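Local coordinates for putative cell invasion protein with MAC/Perforin domain (Bacteroides thetaiotaomicron VPI-5482, PDB 3KK7) that is of unknown precise function but carries a membrane-attack complex/perforin domain, and so may act on membranes as its pore-forming relatives do, at residues Glu352-Gln357 and Gln404-Ile409; Leu114-Thr119 and Ser238-Met243; Gly220-Leu225 and Thr321-Ser326; Tyr383-Lys386 and Lys392-Asp395; Leu86-Ser91 and Ala185-Glu190. All blocks are in the same frame, centred on the assembly; numbering follows the deposited sequence.

Contact 1: Glu352-Gln357 and Gln404-Ile409; sequences EENFKQ and QGDKLI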
# COMPACT_ATOMS: atom_id res chain seq x y z
N GLU A 352 12.21 -1.65 -6.71
CA GLU A 352 12.46 -0.30 -7.17
C GLU A 352 12.37 0.72 -6.03
O GLU A 352 11.29 0.99 -5.50
CB GLU A 352 11.45 0.08 -8.28
CG GLU A 352 11.50 -0.81 -9.55
CD GLU A 352 10.76 -2.16 -9.45
OE1 GLU A 352 10.12 -2.48 -8.42
OE2 GLU A 352 10.84 -2.92 -10.44
N GLU A 353 13.51 1.32 -5.70
CA GLU A 353 13.60 2.39 -4.68
C GLU A 353 12.51 3.45 -4.78
O GLU A 353 11.88 3.80 -3.79
CB GLU A 353 14.96 3.10 -4.82
CG GLU A 353 15.69 3.35 -3.51
CD GLU A 353 15.89 2.07 -2.71
OE1 GLU A 353 16.54 1.11 -3.22
OE2 GLU A 353 15.36 2.05 -1.57
N ASN A 354 12.31 3.98 -5.98
CA ASN A 354 11.34 5.05 -6.20
C ASN A 354 9.90 4.61 -6.06
O ASN A 354 9.07 5.40 -5.59
CB ASN A 354 11.54 5.78 -7.54
CG ASN A 354 11.64 4.83 -8.72
OD1 ASN A 354 12.19 3.72 -8.61
ND2 ASN A 354 11.17 5.28 -9.87
N PHE A 355 9.60 3.37 -6.43
CA PHE A 355 8.23 2.87 -6.25
C PHE A 355 7.96 2.60 -4.78
O PHE A 355 6.88 2.87 -4.26
CB PHE A 355 7.95 1.62 -7.06
CG PHE A 355 8.13 1.79 -8.55
CD1 PHE A 355 8.29 3.05 -9.14
CD2 PHE A 355 8.08 0.67 -9.38
CE1 PHE A 355 8.42 3.17 -10.50
CE2 PHE A 355 8.22 0.79 -10.76
CZ PHE A 355 8.39 2.03 -11.32
N LYS A 356 8.98 2.08 -4.10
CA LYS A 356 8.88 1.81 -2.69
C LYS A 356 8.52 3.09 -1.96
O LYS A 356 7.52 3.15 -1.25
CB LYS A 356 10.21 1.23 -2.18
CG LYS A 356 10.43 -0.26 -2.57
CD LYS A 356 11.86 -0.70 -2.34
CE LYS A 356 12.15 -1.11 -0.91
NZ LYS A 356 11.64 -2.49 -0.67
N GLN A 357 9.32 4.11 -2.18
CA GLN A 357 9.12 5.41 -1.54
C GLN A 357 7.76 6.03 -1.90
O GLN A 357 7.06 6.54 -1.03
CB GLN A 357 10.27 6.33 -1.95
CG GLN A 357 10.38 7.67 -1.19
CD GLN A 357 10.40 7.47 0.30
OE1 GLN A 357 10.90 6.45 0.79
NE2 GLN A 357 9.85 8.44 1.05
N GLN A 404 6.40 8.77 -13.08
CA GLN A 404 5.70 8.69 -11.81
C GLN A 404 5.88 10.01 -11.08
O GLN A 404 5.22 10.26 -10.07
CB GLN A 404 6.27 7.52 -10.99
CG GLN A 404 6.16 6.11 -11.63
CD GLN A 404 7.17 5.79 -12.76
OE1 GLN A 404 8.22 6.44 -12.90
NE2 GLN A 404 6.85 4.78 -13.58
N GLY A 405 6.77 10.85 -11.59
CA GLY A 405 7.03 12.17 -11.01
C GLY A 405 8.09 12.16 -9.92
O GLY A 405 8.11 13.03 -9.07
N ASP A 406 8.98 11.18 -9.96
CA ASP A 406 10.10 11.11 -9.04
C ASP A 406 11.20 11.96 -9.64
O ASP A 406 11.26 12.08 -10.85
CB ASP A 406 10.58 9.65 -8.90
CG ASP A 406 9.45 8.69 -8.66
OD1 ASP A 406 8.68 8.88 -7.67
OD2 ASP A 406 9.32 7.73 -9.45
N LYS A 407 12.06 12.54 -8.81
CA LYS A 407 13.17 13.34 -9.28
C LYS A 407 14.48 12.60 -9.03
O LYS A 407 14.89 12.42 -7.89
CB LYS A 407 13.18 14.73 -8.60
CG LYS A 407 11.81 15.40 -8.57
CD LYS A 407 11.85 16.91 -8.68
CE LYS A 407 10.43 17.49 -8.84
NZ LYS A 407 10.31 18.43 -10.00
N LEU A 408 15.11 12.16 -10.11
CA LEU A 408 16.38 11.45 -10.03
C LEU A 408 17.51 12.44 -10.35
O LEU A 408 17.86 12.68 -11.51
CB LEU A 408 16.39 10.23 -10.98
CG LEU A 408 15.15 9.32 -10.92
CD1 LEU A 408 15.25 8.13 -11.88
CD2 LEU A 408 14.93 8.84 -9.50
N ILE A 409 18.04 13.03 -9.28
CA ILE A 409 19.15 13.98 -9.35
C ILE A 409 20.42 13.23 -9.73
O ILE A 409 20.80 12.32 -9.03
CB ILE A 409 19.41 14.64 -7.96
CG1 ILE A 409 18.14 15.23 -7.35
CG2 ILE A 409 20.43 15.75 -8.07
CD1 ILE A 409 18.29 15.58 -5.88
O HOH W 1 7.67 6.15 -7.94
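Asn354, in the first turn of helix 353-363, meets Asp406 in the loop just before strand 407-411, so the contact packs a helix start against the mixed sheet of the D2 region. The two side chains cross at about a right angle, with amide and carboxylate planes 80° apart. Asn354 ND2 gives an N-H to Asp406 OD2 at 3.1 Å. The acceptor lies close to the amide plane, yet the donor reaches OD2 from above the carboxylate, 46° out of its plane. The bond is fairly straight, and ND2 also binds Gly540 O. Asp406 is held on both oxygens: OD1 forms a salt bridge with Arg358, while OD2 shares Thr402 OG1 with Gln404 OE1, a hydroxyl whose one proton can serve only one of them at a time. This buried carboxylate is therefore well supplied with partners, which would probably stabilise its charge.

Beside it, Phe355 presents CE1 obliquely to the amide of Gln404, 3.7 Å from CD. Gln404 bends at chi2 (77°), which brings its amide to the ring. A water completes the junction: it donates to Asp406 OD2 at 2.7 Å and, weakly, to the backbone oxygen Asn354 O at 2.8 Å.

Contact 2: Leu114-Thr119 and Ser238-Met243; sequences LEKNKT and SKEKDM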
# COMPACT_ATOMS: atom_id res chain seq x y z
N LEU A 114 -11.93 3.98 17.60
CA LEU A 114 -12.01 2.70 16.87
C LEU A 114 -10.76 1.83 17.09
O LEU A 114 -10.84 0.60 17.22
CB LEU A 114 -12.20 2.95 15.36
CG LEU A 114 -12.24 1.73 14.43
CD1 LEU A 114 -13.26 0.63 14.86
CD2 LEU A 114 -12.52 2.21 13.00
N GLU A 115 -9.61 2.51 17.15
CA GLU A 115 -8.33 1.86 17.35
C GLU A 115 -7.80 1.89 18.80
O GLU A 115 -6.63 1.65 19.05
CB GLU A 115 -7.31 2.46 16.37
CG GLU A 115 -7.42 1.85 15.00
CD GLU A 115 -7.02 0.38 15.01
OE1 GLU A 115 -5.80 0.08 15.10
OE2 GLU A 115 -7.94 -0.48 14.94
N LYS A 116 -8.66 2.13 19.77
CA LYS A 116 -8.25 2.14 21.17
C LYS A 116 -7.54 0.84 21.60
O LYS A 116 -6.70 0.89 22.48
CB LYS A 116 -9.44 2.39 22.11
CG LYS A 116 -10.44 1.22 22.27
CD LYS A 116 -11.62 1.63 23.12
CE LYS A 116 -12.47 0.46 23.52
NZ LYS A 116 -13.55 0.87 24.50
N ASN A 117 -7.90 -0.30 21.02
CA ASN A 117 -7.22 -1.58 21.28
C ASN A 117 -6.27 -1.99 20.17
O ASN A 117 -5.83 -3.13 20.11
CB ASN A 117 -8.26 -2.68 21.51
CG ASN A 117 -9.16 -2.41 22.71
OD1 ASN A 117 -8.79 -1.65 23.60
ND2 ASN A 117 -10.33 -3.03 22.74
N LYS A 118 -5.97 -1.05 19.29
CA LYS A 118 -5.05 -1.27 18.19
C LYS A 118 -5.38 -2.52 17.36
O LYS A 118 -4.49 -3.19 16.84
CB LYS A 118 -3.62 -1.34 18.76
CG LYS A 118 -3.14 -0.03 19.34
CD LYS A 118 -1.62 -0.09 19.55
CE LYS A 118 -1.01 1.29 19.85
NZ LYS A 118 0.32 1.10 20.52
N THR A 119 -6.67 -2.78 17.18
CA THR A 119 -7.13 -4.00 16.52
C THR A 119 -6.57 -4.15 15.10
O THR A 119 -6.04 -5.23 14.74
CB THR A 119 -8.69 -4.08 16.53
OG1 THR A 119 -9.18 -3.87 17.87
CG2 THR A 119 -9.18 -5.44 16.00
N SER A 238 -18.05 6.57 29.42
CA SER A 238 -19.34 6.09 29.89
C SER A 238 -20.16 5.39 28.78
O SER A 238 -20.73 4.33 28.99
CB SER A 238 -20.14 7.25 30.50
OG SER A 238 -19.37 7.93 31.48
N LYS A 239 -20.19 5.98 27.59
CA LYS A 239 -20.94 5.41 26.47
C LYS A 239 -20.32 4.08 26.08
O LYS A 239 -21.04 3.13 25.80
CB LYS A 239 -20.97 6.35 25.27
CG LYS A 239 -21.68 7.69 25.49
CD LYS A 239 -21.86 8.50 24.18
CE LYS A 239 -20.53 8.98 23.51
NZ LYS A 239 -20.70 9.84 22.27
N GLU A 240 -19.00 4.00 26.10
CA GLU A 240 -18.29 2.75 25.76
C GLU A 240 -18.60 1.62 26.77
O GLU A 240 -18.83 0.49 26.35
CB GLU A 240 -16.79 2.99 25.56
CG GLU A 240 -16.52 3.73 24.21
CD GLU A 240 -15.10 4.19 24.01
OE1 GLU A 240 -14.22 3.68 24.70
OE2 GLU A 240 -14.84 5.07 23.16
N LYS A 241 -18.68 1.95 28.07
CA LYS A 241 -19.05 0.97 29.08
C LYS A 241 -20.52 0.56 28.85
O LYS A 241 -20.85 -0.62 28.97
CB LYS A 241 -18.81 1.49 30.51
CG LYS A 241 -18.89 0.42 31.62
N ASP A 242 -21.38 1.51 28.49
CA ASP A 242 -22.75 1.15 28.17
C ASP A 242 -22.81 0.19 26.97
O ASP A 242 -23.53 -0.79 26.98
CB ASP A 242 -23.62 2.39 27.90
CG ASP A 242 -23.88 3.22 29.17
OD1 ASP A 242 -23.58 2.74 30.29
OD2 ASP A 242 -24.40 4.35 29.06
N MSE A 243 -22.02 0.46 25.95
CA MSE A 243 -22.03 -0.40 24.76
C MSE A 243 -21.40 -1.77 25.08
O MSE A 243 -21.96 -2.81 24.70
CB MSE A 243 -21.33 0.32 23.60
CG MSE A 243 -21.18 -0.51 22.32
SE MSE A 243 -22.85 -0.91 21.42
CE MSE A 243 -23.28 0.90 20.80
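The carboxylate of Glu240 is the flat group of this contact, and Lys116 NZ approaches it from above, 50° out of its plane. NZ stands 2.9 Å from Glu240 OE1, a hydrogen-bonded salt bridge, while NZ to Glu240 CD is 3.7 Å, so the ammonium engages one oxygen and does not sit astride both. Arg113 NH2 forms a second salt bridge to OE1, and Ser109 N hydrogen-bonds to OE2. Two cationic groups thus converge on a single carboxylate oxygen, which would be expected to keep the acid ionised.

Lys116 follows Glu115 in a type I turn, closed by Lys118 N to Glu115 O at 2.8 Å. This turn lies in the loop between strand 93-108 and helix 133-146, whereas Glu240 belongs to helix 236-249, between strands 220-230 and 288-298 in sequence. Helical insertions between strands of the bent central sheet characterise the MACPF fold, and these two probably correspond to the regions that relatives refold into membrane-spanning hairpins.

The lysine spans the gap because it is fully extended beyond CG (chi2 -175°). The side chains pass one another head to tail, bringing Lys116 CD within 3.7 Å of Glu240 OE1. Lys116 NZ also donates to Ser107 O.

Contact 3: Gly220-Leu225 and Thr321-Ser326; sequences GRASAL and TPWLQS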
# COMPACT_ATOMS: atom_id res chain seq x y z
N GLY A 220 -14.79 -19.90 10.15
CA GLY A 220 -16.04 -19.16 9.96
C GLY A 220 -16.11 -18.00 10.95
O GLY A 220 -15.51 -18.06 11.98
N ARG A 221 -16.84 -16.94 10.64
CA ARG A 221 -16.96 -15.80 11.55
C ARG A 221 -18.30 -15.13 11.40
O ARG A 221 -18.77 -14.97 10.28
CB ARG A 221 -15.89 -14.77 11.24
CG ARG A 221 -16.01 -13.42 11.96
CD ARG A 221 -14.81 -12.55 11.60
NE ARG A 221 -14.74 -11.31 12.35
CZ ARG A 221 -13.79 -10.39 12.19
NH1 ARG A 221 -12.83 -10.56 11.29
NH2 ARG A 221 -13.81 -9.28 12.91
N ALA A 222 -18.93 -14.74 12.52
CA ALA A 222 -20.06 -13.83 12.45
C ALA A 222 -19.56 -12.49 12.98
O ALA A 222 -18.87 -12.43 13.98
CB ALA A 222 -21.23 -14.35 13.24
N SER A 223 -19.90 -11.43 12.26
CA SER A 223 -19.44 -10.08 12.53
C SER A 223 -20.67 -9.23 12.62
O SER A 223 -21.51 -9.27 11.75
CB SER A 223 -18.62 -9.59 11.35
OG SER A 223 -18.25 -8.25 11.55
N ALA A 224 -20.78 -8.46 13.70
CA ALA A 224 -21.94 -7.62 13.95
C ALA A 224 -21.44 -6.22 14.29
O ALA A 224 -20.51 -6.06 15.09
CB ALA A 224 -22.76 -8.19 15.11
N LEU A 225 -22.07 -5.21 13.67
CA LEU A 225 -21.81 -3.82 14.01
C LEU A 225 -23.04 -3.27 14.70
O LEU A 225 -24.15 -3.67 14.38
CB LEU A 225 -21.50 -2.99 12.76
CG LEU A 225 -20.41 -3.56 11.86
CD1 LEU A 225 -20.39 -2.79 10.56
CD2 LEU A 225 -19.08 -3.50 12.58
N THR A 321 -27.68 -20.80 14.56
CA THR A 321 -27.34 -22.17 14.90
C THR A 321 -27.03 -23.01 13.65
O THR A 321 -25.99 -23.62 13.60
CB THR A 321 -28.37 -22.83 15.84
OG1 THR A 321 -28.44 -22.05 17.04
CG2 THR A 321 -27.96 -24.26 16.19
N PRO A 322 -27.90 -22.98 12.61
CA PRO A 322 -27.58 -23.73 11.39
C PRO A 322 -26.25 -23.33 10.79
O PRO A 322 -25.48 -24.20 10.35
CB PRO A 322 -28.72 -23.37 10.43
CG PRO A 322 -29.85 -23.00 11.34
CD PRO A 322 -29.18 -22.28 12.49
N TRP A 323 -25.98 -22.03 10.75
CA TRP A 323 -24.70 -21.56 10.22
C TRP A 323 -23.51 -22.08 11.06
O TRP A 323 -22.49 -22.52 10.51
CB TRP A 323 -24.67 -20.03 10.13
CG TRP A 323 -23.35 -19.54 9.80
CD1 TRP A 323 -22.80 -19.44 8.55
CD2 TRP A 323 -22.37 -19.07 10.71
NE1 TRP A 323 -21.52 -18.93 8.64
CE2 TRP A 323 -21.24 -18.69 9.96
CE3 TRP A 323 -22.34 -18.91 12.09
CZ2 TRP A 323 -20.10 -18.18 10.55
CZ3 TRP A 323 -21.22 -18.41 12.67
CH2 TRP A 323 -20.10 -18.04 11.90
N LEU A 324 -23.64 -22.04 12.38
CA LEU A 324 -22.56 -22.48 13.23
C LEU A 324 -22.26 -23.94 12.94
O LEU A 324 -21.10 -24.31 12.77
CB LEU A 324 -22.92 -22.30 14.71
CG LEU A 324 -21.83 -22.71 15.71
CD1 LEU A 324 -20.63 -21.79 15.60
CD2 LEU A 324 -22.38 -22.69 17.13
N GLN A 325 -23.29 -24.76 12.83
CA GLN A 325 -23.05 -26.17 12.61
C GLN A 325 -22.71 -26.50 11.16
O GLN A 325 -22.29 -27.60 10.87
CB GLN A 325 -24.19 -27.02 13.18
CG GLN A 325 -25.53 -26.85 12.55
CD GLN A 325 -26.64 -27.47 13.40
OE1 GLN A 325 -26.62 -27.39 14.64
NE2 GLN A 325 -27.62 -28.09 12.74
N SER A 326 -22.87 -25.55 10.25
CA SER A 326 -22.39 -25.73 8.89
C SER A 326 -20.86 -25.70 8.88
O SER A 326 -20.22 -26.21 7.94
CB SER A 326 -22.91 -24.63 8.00
OG SER A 326 -22.15 -23.44 8.19
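Arg221, whose backbone rests against the indole of Trp323, has its NH1 gripped by two carbonyl oxygens, Ile69 O and Ile336 O. Its CB points away from helix 321-326 and the chain beyond is extended, so what faces the tryptophan is peptide rather than guanidinium. Trp323 CH2 lies 3.5 Å from Arg221 C and 3.6 Å from Ala222 N. On the neighbouring ring carbon, Trp323 CZ2 is 3.5 Å from Arg221 N, which lies at the edge of the indole in its plane.

Ala222 adds the one side-chain-to-side-chain touch, CB at 4.1 Å from Trp323 CH2, while Gly220 brings its bare backbone to the indole edge, with C 4.0 Å from CZ2. The reach of the indole follows from its first torsion: CG is opposite the backbone N (chi1 172°), which sends the ring out from the helix to the strand. Trp323 NE1 is satisfied by Gly299 O. Ser326 OG donates to Trp323 O and also bonds to Ala301 N.

The short helix and strand segments run roughly antiparallel (153°), their axes 9.3 Å apart at closest. In the bent MACPF sheet, strand 220-230 lies between strands 157-173 and 288-298, and Trp323 further packs on Thr297 and on Leu272 of strand 271-274.

Contact 4: Tyr383-Lys386 and Lys392-Asp395; sequences YIRK and KLYD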
# COMPACT_ATOMS: atom_id res chain seq x y z
N TYR A 383 21.61 22.24 -3.60
CA TYR A 383 22.25 22.83 -2.44
C TYR A 383 23.40 21.95 -2.00
O TYR A 383 23.26 20.73 -1.97
CB TYR A 383 21.24 22.98 -1.31
CG TYR A 383 21.83 23.61 -0.07
CD1 TYR A 383 22.19 24.95 -0.06
CD2 TYR A 383 22.04 22.86 1.08
CE1 TYR A 383 22.74 25.54 1.07
CE2 TYR A 383 22.59 23.45 2.22
CZ TYR A 383 22.93 24.79 2.20
OH TYR A 383 23.47 25.39 3.32
N ILE A 384 24.54 22.57 -1.70
CA ILE A 384 25.72 21.83 -1.26
C ILE A 384 26.08 22.23 0.16
O ILE A 384 26.05 21.39 1.06
CB ILE A 384 26.96 22.02 -2.20
CG1 ILE A 384 26.65 21.55 -3.62
CG2 ILE A 384 28.17 21.24 -1.66
CD1 ILE A 384 26.36 20.04 -3.73
N ARG A 385 26.40 23.51 0.37
CA ARG A 385 26.74 23.99 1.71
C ARG A 385 26.65 25.50 1.82
O ARG A 385 26.46 26.19 0.80
CB ARG A 385 28.15 23.54 2.09
CG ARG A 385 29.24 23.98 1.11
CD ARG A 385 30.62 23.92 1.76
NE ARG A 385 31.64 24.54 0.90
CZ ARG A 385 32.25 23.93 -0.11
NH1 ARG A 385 31.96 22.66 -0.44
NH2 ARG A 385 33.16 24.60 -0.82
N LYS A 386 26.80 26.00 3.05
CA LYS A 386 26.93 27.43 3.34
C LYS A 386 28.39 27.83 3.35
O LYS A 386 29.22 27.14 3.94
CB LYS A 386 26.32 27.80 4.72
CG LYS A 386 24.82 27.64 4.79
CD LYS A 386 24.10 28.65 5.69
CE LYS A 386 22.59 28.62 5.33
NZ LYS A 386 21.68 29.12 6.42
N LYS A 392 24.43 30.56 0.83
CA LYS A 392 24.08 29.28 0.25
C LYS A 392 24.80 29.10 -1.09
O LYS A 392 24.81 30.00 -1.94
CB LYS A 392 22.57 29.15 0.09
CG LYS A 392 21.84 29.03 1.42
CD LYS A 392 20.45 28.43 1.20
CE LYS A 392 19.68 28.18 2.51
NZ LYS A 392 18.92 29.40 2.94
N LEU A 393 25.44 27.94 -1.23
CA LEU A 393 26.22 27.56 -2.41
C LEU A 393 25.63 26.32 -3.08
O LEU A 393 25.27 25.34 -2.40
CB LEU A 393 27.66 27.25 -2.04
CG LEU A 393 28.46 28.34 -1.35
CD1 LEU A 393 29.78 27.73 -0.87
CD2 LEU A 393 28.67 29.50 -2.31
N TYR A 394 25.58 26.35 -4.41
CA TYR A 394 24.87 25.36 -5.18
C TYR A 394 25.71 24.78 -6.32
O TYR A 394 26.57 25.46 -6.87
CB TYR A 394 23.65 26.02 -5.79
CG TYR A 394 22.64 26.53 -4.80
CD1 TYR A 394 21.62 25.70 -4.32
CD2 TYR A 394 22.68 27.85 -4.37
CE1 TYR A 394 20.67 26.18 -3.43
CE2 TYR A 394 21.73 28.34 -3.48
CZ TYR A 394 20.72 27.50 -3.01
OH TYR A 394 19.78 27.96 -2.13
N ASP A 395 25.44 23.52 -6.64
CA ASP A 395 25.94 22.88 -7.85
C ASP A 395 24.81 22.92 -8.88
O ASP A 395 23.64 23.08 -8.52
CB ASP A 395 26.36 21.42 -7.54
CG ASP A 395 27.16 20.76 -8.69
OD1 ASP A 395 27.59 21.47 -9.62
OD2 ASP A 395 27.38 19.53 -8.66
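Two consecutive residues, Ile384 and Arg385, face the single residue Leu393, a register shift of one that makes a classic beta bulge. Both polar backbone atoms of Leu393 are used: Ile384 N donates to Leu393 O at 2.9 Å, and Leu393 N donates to Arg385 O, also at 2.9 Å.

Tyr383 and Tyr394, a non-hydrogen-bonded pair, share one face of the sheet. Their rings form an offset edge-to-face stack, the edge of Tyr383 toward the face of Tyr394, with centroids 5.8 Å apart and planes at 69°. Because CG of Tyr383 stands anti to N (chi1 -179°), the ring lies over its own strand, with Arg385 N 4.1 Å above its centre. Lys392 crosses Tyr383 at about a right angle, with its CG 3.6 Å from Tyr383 CE1. Lys386 lies alongside Lys392 and points the same way, leaving Lys386 NZ and Lys392 NZ 4.5 Å apart, probably a mildly unfavourable pairing.

On the other face, Arg385 NE passes 4.1 Å from Leu393 CD1, and its guanidinium is fixed by Asp420, Ala416 O and Gln418 O. The whole is an antiparallel beta hairpin, strands 376-386 and 392-401 of the D2 sheet, interrupted near its tip by the bulge.

Contact 5: Leu86-Ser91 and Ala185-Glu190; sequences LERYPS and ADYLDE. With EDO (1,2-ethanediol), chain E.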
# COMPACT_ATOMS: atom_id res chain seq x y z
N LEU A 86 5.82 -21.83 -5.00
CA LEU A 86 5.82 -23.07 -4.23
C LEU A 86 6.33 -24.23 -5.05
O LEU A 86 6.85 -25.20 -4.52
CB LEU A 86 4.44 -23.36 -3.64
CG LEU A 86 3.95 -22.32 -2.63
CD1 LEU A 86 2.51 -22.66 -2.21
CD2 LEU A 86 4.91 -22.13 -1.39
N GLU A 87 6.24 -24.11 -6.36
CA GLU A 87 6.85 -25.07 -7.25
C GLU A 87 8.38 -25.14 -7.15
O GLU A 87 8.97 -26.19 -7.43
CB GLU A 87 6.39 -24.80 -8.69
CG GLU A 87 5.02 -25.48 -8.98
CD GLU A 87 4.32 -24.94 -10.21
OE1 GLU A 87 4.93 -24.12 -10.95
OE2 GLU A 87 3.16 -25.36 -10.43
N ARG A 88 9.00 -24.05 -6.73
CA ARG A 88 10.45 -23.99 -6.53
C ARG A 88 10.84 -24.14 -5.04
O ARG A 88 11.75 -24.89 -4.70
CB ARG A 88 10.94 -22.66 -7.09
CG ARG A 88 12.41 -22.41 -6.98
CD ARG A 88 13.21 -23.28 -7.88
NE ARG A 88 14.59 -22.87 -7.69
CZ ARG A 88 15.29 -22.13 -8.53
NH1 ARG A 88 14.79 -21.77 -9.71
NH2 ARG A 88 16.52 -21.78 -8.21
N TYR A 89 10.13 -23.42 -4.16
CA TYR A 89 10.41 -23.41 -2.72
C TYR A 89 9.15 -23.71 -1.90
O TYR A 89 8.51 -22.80 -1.38
CB TYR A 89 10.94 -22.03 -2.32
CG TYR A 89 12.09 -21.50 -3.12
CD1 TYR A 89 13.29 -22.16 -3.17
CD2 TYR A 89 11.98 -20.31 -3.80
CE1 TYR A 89 14.34 -21.68 -3.91
CE2 TYR A 89 13.02 -19.79 -4.52
CZ TYR A 89 14.20 -20.47 -4.58
OH TYR A 89 15.22 -19.93 -5.32
N PRO A 90 8.78 -24.98 -1.76
CA PRO A 90 7.52 -25.29 -1.04
C PRO A 90 7.44 -24.84 0.42
O PRO A 90 6.33 -24.71 0.98
CB PRO A 90 7.42 -26.83 -1.09
CG PRO A 90 8.66 -27.32 -1.77
CD PRO A 90 9.42 -26.15 -2.36
N SER A 91 8.60 -24.62 1.05
CA SER A 91 8.64 -24.26 2.46
C SER A 91 8.31 -22.78 2.70
O SER A 91 8.22 -22.39 3.82
CB SER A 91 10.01 -24.61 3.07
OG SER A 91 10.99 -23.70 2.60
N ALA A 185 12.06 -10.00 -6.94
CA ALA A 185 12.89 -10.25 -8.13
C ALA A 185 12.27 -11.16 -9.19
O ALA A 185 12.41 -10.88 -10.40
CB ALA A 185 14.25 -10.87 -7.67
N ASP A 186 11.60 -12.23 -8.76
CA ASP A 186 11.22 -13.32 -9.66
C ASP A 186 9.82 -13.94 -9.52
O ASP A 186 9.41 -14.64 -10.41
CB ASP A 186 12.27 -14.44 -9.52
CG ASP A 186 13.54 -14.19 -10.34
OD1 ASP A 186 13.44 -14.22 -11.58
OD2 ASP A 186 14.63 -13.99 -9.76
N TYR A 187 9.08 -13.68 -8.45
CA TYR A 187 7.82 -14.40 -8.21
C TYR A 187 6.55 -13.53 -8.12
O TYR A 187 5.51 -13.98 -7.60
CB TYR A 187 8.00 -15.29 -6.98
CG TYR A 187 9.05 -16.34 -7.23
CD1 TYR A 187 8.73 -17.52 -7.90
CD2 TYR A 187 10.39 -16.12 -6.88
CE1 TYR A 187 9.69 -18.47 -8.20
CE2 TYR A 187 11.35 -17.08 -7.17
CZ TYR A 187 10.98 -18.26 -7.83
OH TYR A 187 11.91 -19.23 -8.09
N LEU A 188 6.60 -12.32 -8.68
CA LEU A 188 5.44 -11.46 -8.71
C LEU A 188 4.45 -11.88 -9.81
O LEU A 188 4.83 -12.37 -10.87
CB LEU A 188 5.84 -10.00 -8.88
CG LEU A 188 6.67 -9.40 -7.74
CD1 LEU A 188 7.15 -7.98 -8.16
CD2 LEU A 188 5.86 -9.39 -6.41
N ASP A 189 3.17 -11.69 -9.51
CA ASP A 189 2.12 -11.98 -10.46
C ASP A 189 2.31 -11.03 -11.64
O ASP A 189 2.62 -9.84 -11.44
CB ASP A 189 0.76 -11.78 -9.78
CG ASP A 189 -0.38 -11.77 -10.76
OD1 ASP A 189 -0.96 -12.83 -11.00
OD2 ASP A 189 -0.67 -10.69 -11.30
N GLU A 190 2.16 -11.52 -12.86
CA GLU A 190 2.41 -10.67 -14.02
C GLU A 190 1.42 -9.47 -14.12
O GLU A 190 1.78 -8.41 -14.62
CB GLU A 190 2.45 -11.47 -15.32
CG GLU A 190 1.16 -12.17 -15.60
CD GLU A 190 1.19 -13.02 -16.85
OE1 GLU A 190 1.65 -12.54 -17.92
OE2 GLU A 190 0.72 -14.18 -16.75
C1 EDO E . 15.05 -17.75 -8.38
O1 EDO E . 14.24 -18.58 -7.54
C2 EDO E . 16.18 -17.14 -7.56
O2 EDO E . 17.25 -18.09 -7.37
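Tyr187 drives its hydroxyl end against the aliphatic stem of Arg88, with OH 3.4 Å from Arg88 CG. The two side chains cross at about a right angle, the guanidinium and ring planes standing 87° apart. Tyr89 also runs crosswise to Tyr187, and the rings touch, Tyr89 CE2 to Tyr187 CE2 at 4.1 Å. Arg88 in turn packs on Tyr89: Arg88 CG lies 3.5 Å above the centre of the Tyr89 ring. Its bend at chi2 (69°) then carries the guanidinium over O1 of a bound 1,2-ethanediol molecule.

That diol bridges the two phenols. Its O1 hydrogen-bonds to Tyr89 OH at 2.8 Å and to Tyr187 OH at a very short 2.5 Å, a value to be read with caution. O1 approaches Tyr187 at the ring edge, in plane, and sits 3.8 Å above the guanidinium plane of Arg88, over its centre.

The contact joins the region of helix 82-88 to that of helix 177-186 within the MACPF region. Tyr187 packs further on Lys84 and Leu85 of the former helix, and its backbone bonds to Asn81. No direct hydrogen bond links the two segments. The polar link runs through the diol, probably acquired from the crystallisation liquor, so the paired phenols imply a small site able to hold a hydroxyl group and do not by themselves identify a natural ligand.

How the contacts relate
Contacts 1 and 3 are buried, whereas contacts 2, 4 and 5 are only partly so, and the chemistry differs within each group: contact 1 is polar and water-assisted, contact 3 aromatic against backbone, contact 2 ionic, contact 4 strand pairing and contact 5 diol-bridged. Contacts 2 and 3 both involve the bent MACPF sheet or segments packed around it, with strand 220-230 leading on to helix 236-249, and their centres are about 23 Å apart. Contacts 1 and 4 reach the same D2 sheet through neighbouring strands 407-411 and 392-401. Contact 5 lies in the MACPF region yet approaches contact 1 to about 6 Å between nearest atoms; contacts 3 and 4 are about 65 Å apart, centre to centre.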